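Local coordinates for computational Design of Enzyme (PDB 3TP4), which is a computationally designed enzyme on a TIM-barrel scaffold of the glycosyl hydrolase 26 family, probably built to carry an activated serine in a catalytic triad, at residues A262-I267 and A305-D310. Sequence-based numbering, arbitrary orientation.
Sequences ADLRMI and AAIKAD
R265 on helix 254-274 meets D310, in the loop following helix 299-308, through a salt bridge, a worked example of polar pairing beside apolar packing. NH1 of R265 gives a hydrogen bond to OD1 of D310 (2.9 Å), meeting the syn lone pair of that oxygen, and a weak second one to OD2 of D310 (3.2 Å). The first bond is bent, and OD1 lies 29° out of the guanidinium plane. The two planar groups stand 77° apart, and NH1 alone serves both oxygens, in place of the side-by-side two-nitrogen pairing. The arginine chain bends at chi3 (60°), and its CG and CD pass alongside the carboxylate, CG to OD1 and CD to OD2 of D310 both at 3.4 Å. Backbone N-H groups of V312 and A313 grip OD1 too, fixing the carboxylate. A leucine in place of R265 would probably leave this carboxylate without its cationic mate.

The apolar contact is small: CD1 of L264 meets CG1 of I307 (3.7 Å), with CD1 of I307 close by, the two side chains crossing obliquely.

Together these contacts tie helix 254-274 to helix 299-308 through I307 and to the loop after it through D310, outside the barrel strands, with L264 also packing on L245 of strand 242-249.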
ATOM      1  N   ALA A 262     -14.555   5.563  14.756  1.00 27.20           N
ATOM      2  CA  ALA A 262     -14.839   6.674  13.837  1.00 27.07           C
ATOM      3  C   ALA A 262     -14.010   6.586  12.546  1.00 23.90           C
ATOM      4  O   ALA A 262     -14.535   6.769  11.444  1.00 25.48           O
ATOM      5  CB  ALA A 262     -14.611   8.018  14.530  1.00 27.66           C
ATOM      6  N   ASP A 263     -12.715   6.310  12.681  1.00 25.05           N
ATOM      7  CA  ASP A 263     -11.851   6.147  11.514  1.00 23.64           C
ATOM      8  C   ASP A 263     -12.213   4.915  10.687  1.00 24.70           C
ATOM      9  O   ASP A 263     -12.191   4.960   9.460  1.00 24.23           O
ATOM     10  CB  ASP A 263     -10.379   6.052  11.924  1.00 19.39           C
ATOM     11  CG  ASP A 263      -9.775   7.411  12.275  1.00 28.06           C
ATOM     12  OD1 ASP A 263     -10.442   8.440  12.051  1.00 28.94           O
ATOM     13  OD2 ASP A 263      -8.625   7.436  12.760  1.00 27.40           O
ATOM     14  N   LEU A 264     -12.519   3.805  11.353  1.00 23.74           N
ATOM     15  CA  LEU A 264     -12.888   2.601  10.613  1.00 22.23           C
ATOM     16  C   LEU A 264     -14.199   2.803   9.855  1.00 24.90           C
ATOM     17  O   LEU A 264     -14.355   2.319   8.729  1.00 24.07           O
ATOM     18  CB  LEU A 264     -12.922   1.359  11.531  1.00 21.45           C
ATOM     19  CG  LEU A 264     -11.551   0.831  11.990  1.00 25.24           C
ATOM     20  CD1 LEU A 264     -11.679  -0.276  13.033  1.00 26.46           C
ATOM     21  CD2 LEU A 264     -10.712   0.328  10.808  1.00 27.84           C
ATOM     22  N   ARG A 265     -15.137   3.528  10.458  1.00 25.59           N
ATOM     23  CA  ARG A 265     -16.374   3.857   9.761  1.00 25.51           C
ATOM     24  C   ARG A 265     -16.050   4.690   8.545  1.00 25.49           C
ATOM     25  O   ARG A 265     -16.562   4.453   7.453  1.00 25.53           O
ATOM     26  CB  ARG A 265     -17.328   4.661  10.648  1.00 26.74           C
ATOM     27  CG  ARG A 265     -18.051   3.853  11.717  1.00 30.38           C
ATOM     28  CD  ARG A 265     -18.995   4.756  12.515  1.00 34.32           C
ATOM     29  NE  ARG A 265     -20.006   5.371  11.663  1.00 34.24           N
ATOM     30  CZ  ARG A 265     -21.231   4.881  11.491  1.00 39.93           C
ATOM     31  NH1 ARG A 265     -21.590   3.768  12.111  1.00 36.70           N
ATOM     32  NH2 ARG A 265     -22.104   5.505  10.706  1.00 42.02           N
HETATM   33  N   MSE A 266     -15.209   5.696   8.754  1.00 27.54           N
HETATM   34  CA  MSE A 266     -14.858   6.612   7.682  1.00 24.26           C
HETATM   35  C   MSE A 266     -14.255   5.904   6.479  1.00 22.43           C
HETATM   36  O   MSE A 266     -14.678   6.132   5.343  1.00 26.68           O
HETATM   37  CB  MSE A 266     -13.872   7.657   8.195  1.00 22.89           C
HETATM   38  CG  MSE A 266     -13.372   8.575   7.114  1.00 27.24           C
HETATM   39 SE   MSE A 266     -11.932   9.676   7.822  1.00 54.17          SE
HETATM   40  CE  MSE A 266     -10.543   8.308   8.122  1.00 30.03           C
ATOM     41  N   ILE A 267     -13.249   5.061   6.701  1.00 22.52           N
ATOM     42  CA  ILE A 267     -12.631   4.411   5.553  1.00 24.28           C
ATOM     43  C   ILE A 267     -13.595   3.473   4.814  1.00 20.45           C
ATOM     44  O   ILE A 267     -13.531   3.368   3.595  1.00 25.46           O
ATOM     45  CB  ILE A 267     -11.289   3.709   5.885  1.00 23.69           C
ATOM     46  CG1 ILE A 267     -11.495   2.454   6.732  1.00 20.93           C
ATOM     47  CG2 ILE A 267     -10.313   4.692   6.561  1.00 20.51           C
ATOM     48  CD1 ILE A 267     -10.200   1.639   6.867  1.00 21.42           C
ATOM     49  N   ALA A 305     -14.431  -6.334  19.704  1.00 22.90           N
ATOM     50  CA  ALA A 305     -15.833  -6.095  20.083  1.00 28.72           C
ATOM     51  C   ALA A 305     -16.326  -4.692  19.681  1.00 31.35           C
ATOM     52  O   ALA A 305     -17.496  -4.498  19.329  1.00 28.31           O
ATOM     53  CB  ALA A 305     -16.034  -6.335  21.580  1.00 30.81           C
ATOM     54  N   ALA A 306     -15.433  -3.711  19.733  1.00 25.85           N
ATOM     55  CA  ALA A 306     -15.773  -2.349  19.302  1.00 29.63           C
ATOM     56  C   ALA A 306     -16.050  -2.317  17.805  1.00 32.85           C
ATOM     57  O   ALA A 306     -16.993  -1.663  17.338  1.00 29.11           O
ATOM     58  CB  ALA A 306     -14.646  -1.392  19.643  1.00 31.02           C
ATOM     59  N   ILE A 307     -15.216  -3.019  17.047  1.00 28.17           N
ATOM     60  CA  ILE A 307     -15.384  -3.093  15.599  1.00 24.22           C
ATOM     61  C   ILE A 307     -16.708  -3.795  15.289  1.00 31.56           C
ATOM     62  O   ILE A 307     -17.542  -3.274  14.539  1.00 28.85           O
ATOM     63  CB  ILE A 307     -14.220  -3.881  14.951  1.00 26.32           C
ATOM     64  CG1 ILE A 307     -12.900  -3.123  15.124  1.00 27.35           C
ATOM     65  CG2 ILE A 307     -14.490  -4.154  13.483  1.00 29.06           C
ATOM     66  CD1 ILE A 307     -11.685  -3.846  14.544  1.00 23.55           C
ATOM     67  N   LYS A 308     -16.904  -4.973  15.884  1.00 27.86           N
ATOM     68  CA  LYS A 308     -18.085  -5.783  15.597  1.00 30.52           C
ATOM     69  C   LYS A 308     -19.372  -5.034  15.914  1.00 34.60           C
ATOM     70  O   LYS A 308     -20.356  -5.147  15.189  1.00 34.59           O
ATOM     71  CB  LYS A 308     -18.038  -7.098  16.377  1.00 33.00           C
ATOM     72  CG  LYS A 308     -16.959  -8.045  15.903  1.00 32.15           C
ATOM     73  CD  LYS A 308     -16.808  -9.229  16.830  1.00 28.07           C
ATOM     74  CE  LYS A 308     -18.075 -10.050  16.882  1.00 30.66           C
ATOM     75  NZ  LYS A 308     -17.865 -11.344  17.613  1.00 36.12           N
ATOM     76  N   ALA A 309     -19.351  -4.256  16.990  1.00 37.24           N
ATOM     77  CA  ALA A 309     -20.536  -3.536  17.447  1.00 35.58           C
ATOM     78  C   ALA A 309     -21.004  -2.446  16.485  1.00 39.78           C
ATOM     79  O   ALA A 309     -22.090  -1.908  16.657  1.00 34.85           O
ATOM     80  CB  ALA A 309     -20.299  -2.949  18.830  1.00 37.80           C
ATOM     81  N   ASP A 310     -20.192  -2.116  15.482  1.00 30.54           N
ATOM     82  CA  ASP A 310     -20.551  -1.055  14.545  1.00 28.25           C
ATOM     83  C   ASP A 310     -20.724  -1.598  13.132  1.00 33.16           C
ATOM     84  O   ASP A 310     -19.767  -2.094  12.533  1.00 32.49           O
ATOM     85  CB  ASP A 310     -19.469   0.028  14.544  1.00 35.30           C
ATOM     86  CG  ASP A 310     -19.921   1.303  13.862  1.00 38.60           C
ATOM     87  OD1 ASP A 310     -20.054   1.309  12.621  1.00 31.27           O
ATOM     88  OD2 ASP A 310     -20.145   2.302  14.578  1.00 41.00           O
TER